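Local coordinates for protein TSSL1 (Pseudomonas aeruginosa, PDB 4B62) that probably anchors the type VI secretion system to the cell wall by binding peptidoglycan through this OmpA-like periplasmic module, at residues A[46-51]-A[105-110]. Numbering follows the deposited sequence.
Sequences ELFASA and QEVADL
L47 and F48, in the loop that follows strand 37-43, reach V107 on helix 96-115 with their side chains while the backbones stay well apart: the CA atoms of L47 and V107 are 9.2 Å from each other, those of F48 and E106 10.3 Å. Beyond F48 the loop leaves the helix, A49 to A51 make no contact with segment 105-110, and no hydrogen bond joins the two segments. The contact is small, 106 Å² summed over both sides, and its close contacts are all between apolar side chains. Its hub is one methyl group, V107 CG2, which approaches F48 CZ to 3.9 Å, obliquely to the ring, and lies 4.3 Å from L47 CD1. F48 and V107 cross at about a right angle, and CZ, the para carbon, is the ring atom that meets the methyl. With chi1 at -48°, F48 CG stands anti to its own carbonyl carbon, and the ring turns back over the preceding residue: L47 CB sits 3.7 Å above the centre of one ring face. The two loop residues therefore meet the helix as a packed pair. Within the helix, Q105 NE2 donates to D109 OD1 at 2.8 Å, from above the carboxylate plane; this pair spans V107 in sequence but lies away from the loop. L47 also touches L62 and L63 of helix 60-72 and V147 of strand 146-152, whereas V107 rests on I149 of that same strand. Loop, both long helices and sheet thus close into one hydrophobic core, as expected of the OmpA C-terminal-like fold, in which helices pack on a mixed sheet.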
ATOM      1  N   GLU A  46       1.810   8.279   4.115  1.00  9.82           N
ATOM      2  CA  GLU A  46       0.379   8.577   4.005  1.00  9.35           C
ATOM      3  C   GLU A  46      -0.495   7.718   4.912  1.00  8.84           C
ATOM      4  O   GLU A  46      -1.685   8.001   5.020  1.00 10.38           O
ATOM      5  CB  GLU A  46      -0.108   8.431   2.558  1.00 10.37           C
ATOM      6  CG  GLU A  46       0.609   9.325   1.557  1.00 12.20           C
ATOM      7  CD  GLU A  46       0.426  10.808   1.797  1.00 12.11           C
ATOM      8  OE1 GLU A  46      -0.511  11.196   2.527  1.00 12.86           O
ATOM      9  OE2 GLU A  46       1.236  11.574   1.237  1.00 16.94           O
ATOM     10  N   LEU A  47       0.089   6.680   5.527  1.00  8.95           N
ATOM     11  CA  LEU A  47      -0.659   5.686   6.305  1.00  9.63           C
ATOM     12  C   LEU A  47      -0.166   5.484   7.722  1.00  9.55           C
ATOM     13  O   LEU A  47      -0.977   5.325   8.631  1.00 11.42           O
ATOM     14  CB  LEU A  47      -0.616   4.341   5.580  1.00 10.07           C
ATOM     15  CG  LEU A  47      -1.390   4.313   4.261  1.00 10.94           C
ATOM     16  CD1 LEU A  47      -1.050   3.022   3.532  1.00 12.79           C
ATOM     17  CD2 LEU A  47      -2.898   4.457   4.437  1.00 10.79           C
ATOM     18  N   PHE A  48       1.158   5.447   7.892  1.00  9.87           N
ATOM     19  CA  PHE A  48       1.789   4.957   9.109  1.00 10.56           C
ATOM     20  C   PHE A  48       2.670   6.037   9.723  1.00 11.66           C
ATOM     21  O   PHE A  48       3.323   6.797   9.006  1.00 12.17           O
ATOM     22  CB  PHE A  48       2.732   3.774   8.807  1.00 11.71           C
ATOM     23  CG  PHE A  48       2.148   2.689   7.929  1.00 11.08           C
ATOM     24  CD1 PHE A  48       1.222   1.792   8.415  1.00 13.16           C
ATOM     25  CD2 PHE A  48       2.545   2.575   6.595  1.00 11.09           C
ATOM     26  CE1 PHE A  48       0.697   0.812   7.602  1.00 12.99           C
ATOM     27  CE2 PHE A  48       2.016   1.596   5.789  1.00 11.21           C
ATOM     28  CZ  PHE A  48       1.095   0.717   6.298  1.00 12.60           C
ATOM     29  N   ALA A  49       2.754   6.056  11.052  1.00 13.93           N
ATOM     30  CA  ALA A  49       3.806   6.832  11.706  1.00 14.77           C
ATOM     31  C   ALA A  49       5.158   6.204  11.365  1.00 15.22           C
ATOM     32  O   ALA A  49       5.250   5.020  10.969  1.00 14.17           O
ATOM     33  CB  ALA A  49       3.602   6.873  13.212  1.00 15.84           C
ATOM     34  N   SER A  50       6.204   7.007  11.483  1.00 16.57           N
ATOM     35  CA  SER A  50       7.558   6.545  11.261  1.00 16.91           C
ATOM     36  C   SER A  50       7.815   5.258  12.045  1.00 17.66           C
ATOM     37  O   SER A  50       7.469   5.151  13.221  1.00 18.10           O
ATOM     38  CB  SER A  50       8.551   7.632  11.672  1.00 21.02           C
ATOM     39  OG  SER A  50       9.869   7.244  11.367  1.00 23.71           O
ATOM     40  N   ALA A  51       8.370   4.258  11.363  1.00 16.95           N
ATOM     41  CA  ALA A  51       8.797   3.009  12.001  1.00 17.92           C
ATOM     42  C   ALA A  51       7.654   2.162  12.591  1.00 17.03           C
ATOM     43  O   ALA A  51       7.906   1.243  13.360  1.00 20.26           O
ATOM     44  CB  ALA A  51       9.878   3.288  13.062  1.00 21.44           C
ATOM     45  N   GLN A 105       0.873  -6.453   5.454  1.00  9.62           N
ATOM     46  CA  GLN A 105      -0.118  -7.313   6.082  1.00  9.99           C
ATOM     47  C   GLN A 105      -1.222  -6.498   6.774  1.00 10.06           C
ATOM     48  O   GLN A 105      -2.392  -6.888   6.751  1.00 11.17           O
ATOM     49  CB  GLN A 105       0.521  -8.259   7.088  1.00 11.58           C
ATOM     50  CG  GLN A 105      -0.400  -9.385   7.548  1.00 14.28           C
ATOM     51  CD  GLN A 105      -0.858 -10.300   6.412  1.00 17.10           C
ATOM     52  OE1 GLN A 105      -0.044 -10.941   5.746  1.00 21.30           O
ATOM     53  NE2 GLN A 105      -2.157 -10.344   6.175  1.00 20.32           N
ATOM     54  N   GLU A 106      -0.851  -5.382   7.413  1.00 11.37           N
ATOM     55  CA  GLU A 106      -1.862  -4.567   8.069  1.00 11.20           C
ATOM     56  C   GLU A 106      -2.855  -3.988   7.049  1.00  9.75           C
ATOM     57  O   GLU A 106      -4.082  -3.993   7.264  1.00 11.22           O
ATOM     58  CB  GLU A 106      -1.218  -3.474   8.908  1.00 12.56           C
ATOM     59  CG  GLU A 106      -2.211  -2.648   9.726  1.00 13.46           C
ATOM     60  CD  GLU A 106      -2.851  -3.410  10.885  1.00 16.30           C
ATOM     61  OE1 GLU A 106      -2.398  -4.517  11.242  1.00 22.71           O
ATOM     62  OE2 GLU A 106      -3.827  -2.890  11.462  1.00 19.35           O
ATOM     63  N   VAL A 107      -2.332  -3.539   5.910  1.00  9.97           N
ATOM     64  CA  VAL A 107      -3.196  -3.034   4.851  1.00  9.94           C
ATOM     65  C   VAL A 107      -4.127  -4.145   4.345  1.00 10.00           C
ATOM     66  O   VAL A 107      -5.334  -3.957   4.216  1.00 10.78           O
ATOM     67  CB  VAL A 107      -2.354  -2.399   3.723  1.00 10.62           C
ATOM     68  CG1 VAL A 107      -3.200  -2.063   2.499  1.00 11.42           C
ATOM     69  CG2 VAL A 107      -1.688  -1.131   4.226  1.00 10.97           C
ATOM     70  N   ALA A 108      -3.561  -5.316   4.074  1.00  9.95           N
ATOM     71  CA  ALA A 108      -4.383  -6.445   3.631  1.00 10.93           C
ATOM     72  C   ALA A 108      -5.458  -6.803   4.657  1.00 10.15           C
ATOM     73  O   ALA A 108      -6.615  -7.058   4.307  1.00 11.49           O
ATOM     74  CB  ALA A 108      -3.514  -7.656   3.320  1.00 10.92           C
ATOM     75  N   ASP A 109      -5.066  -6.816   5.932  1.00 10.76           N
ATOM     76  CA  ASP A 109      -5.995  -7.197   7.005  1.00 11.00           C
ATOM     77  C   ASP A 109      -7.146  -6.189   7.103  1.00 11.70           C
ATOM     78  O   ASP A 109      -8.311  -6.563   7.216  1.00 13.07           O
ATOM     79  CB  ASP A 109      -5.271  -7.265   8.352  1.00 11.17           C
ATOM     80  CG  ASP A 109      -4.369  -8.483   8.500  1.00 13.62           C
ATOM     81  OD1 ASP A 109      -4.393  -9.388   7.639  1.00 15.50           O
ATOM     82  OD2 ASP A 109      -3.633  -8.526   9.504  1.00 16.86           O
ATOM     83  N   LEU A 110      -6.809  -4.906   7.048  1.00 11.43           N
ATOM     84  CA  LEU A 110      -7.824  -3.862   7.175  1.00 11.59           C
ATOM     85  C   LEU A 110      -8.792  -3.883   5.995  1.00 11.00           C
ATOM     86  O   LEU A 110     -10.016  -3.757   6.161  1.00 12.60           O
ATOM     87  CB  LEU A 110      -7.163  -2.488   7.305  1.00 12.20           C
ATOM     88  CG  LEU A 110      -6.462  -2.226   8.638  1.00 13.50           C
ATOM     89  CD1 LEU A 110      -5.561  -1.004   8.531  1.00 12.91           C
ATOM     90  CD2 LEU A 110      -7.483  -2.053   9.751  1.00 15.67           C
TER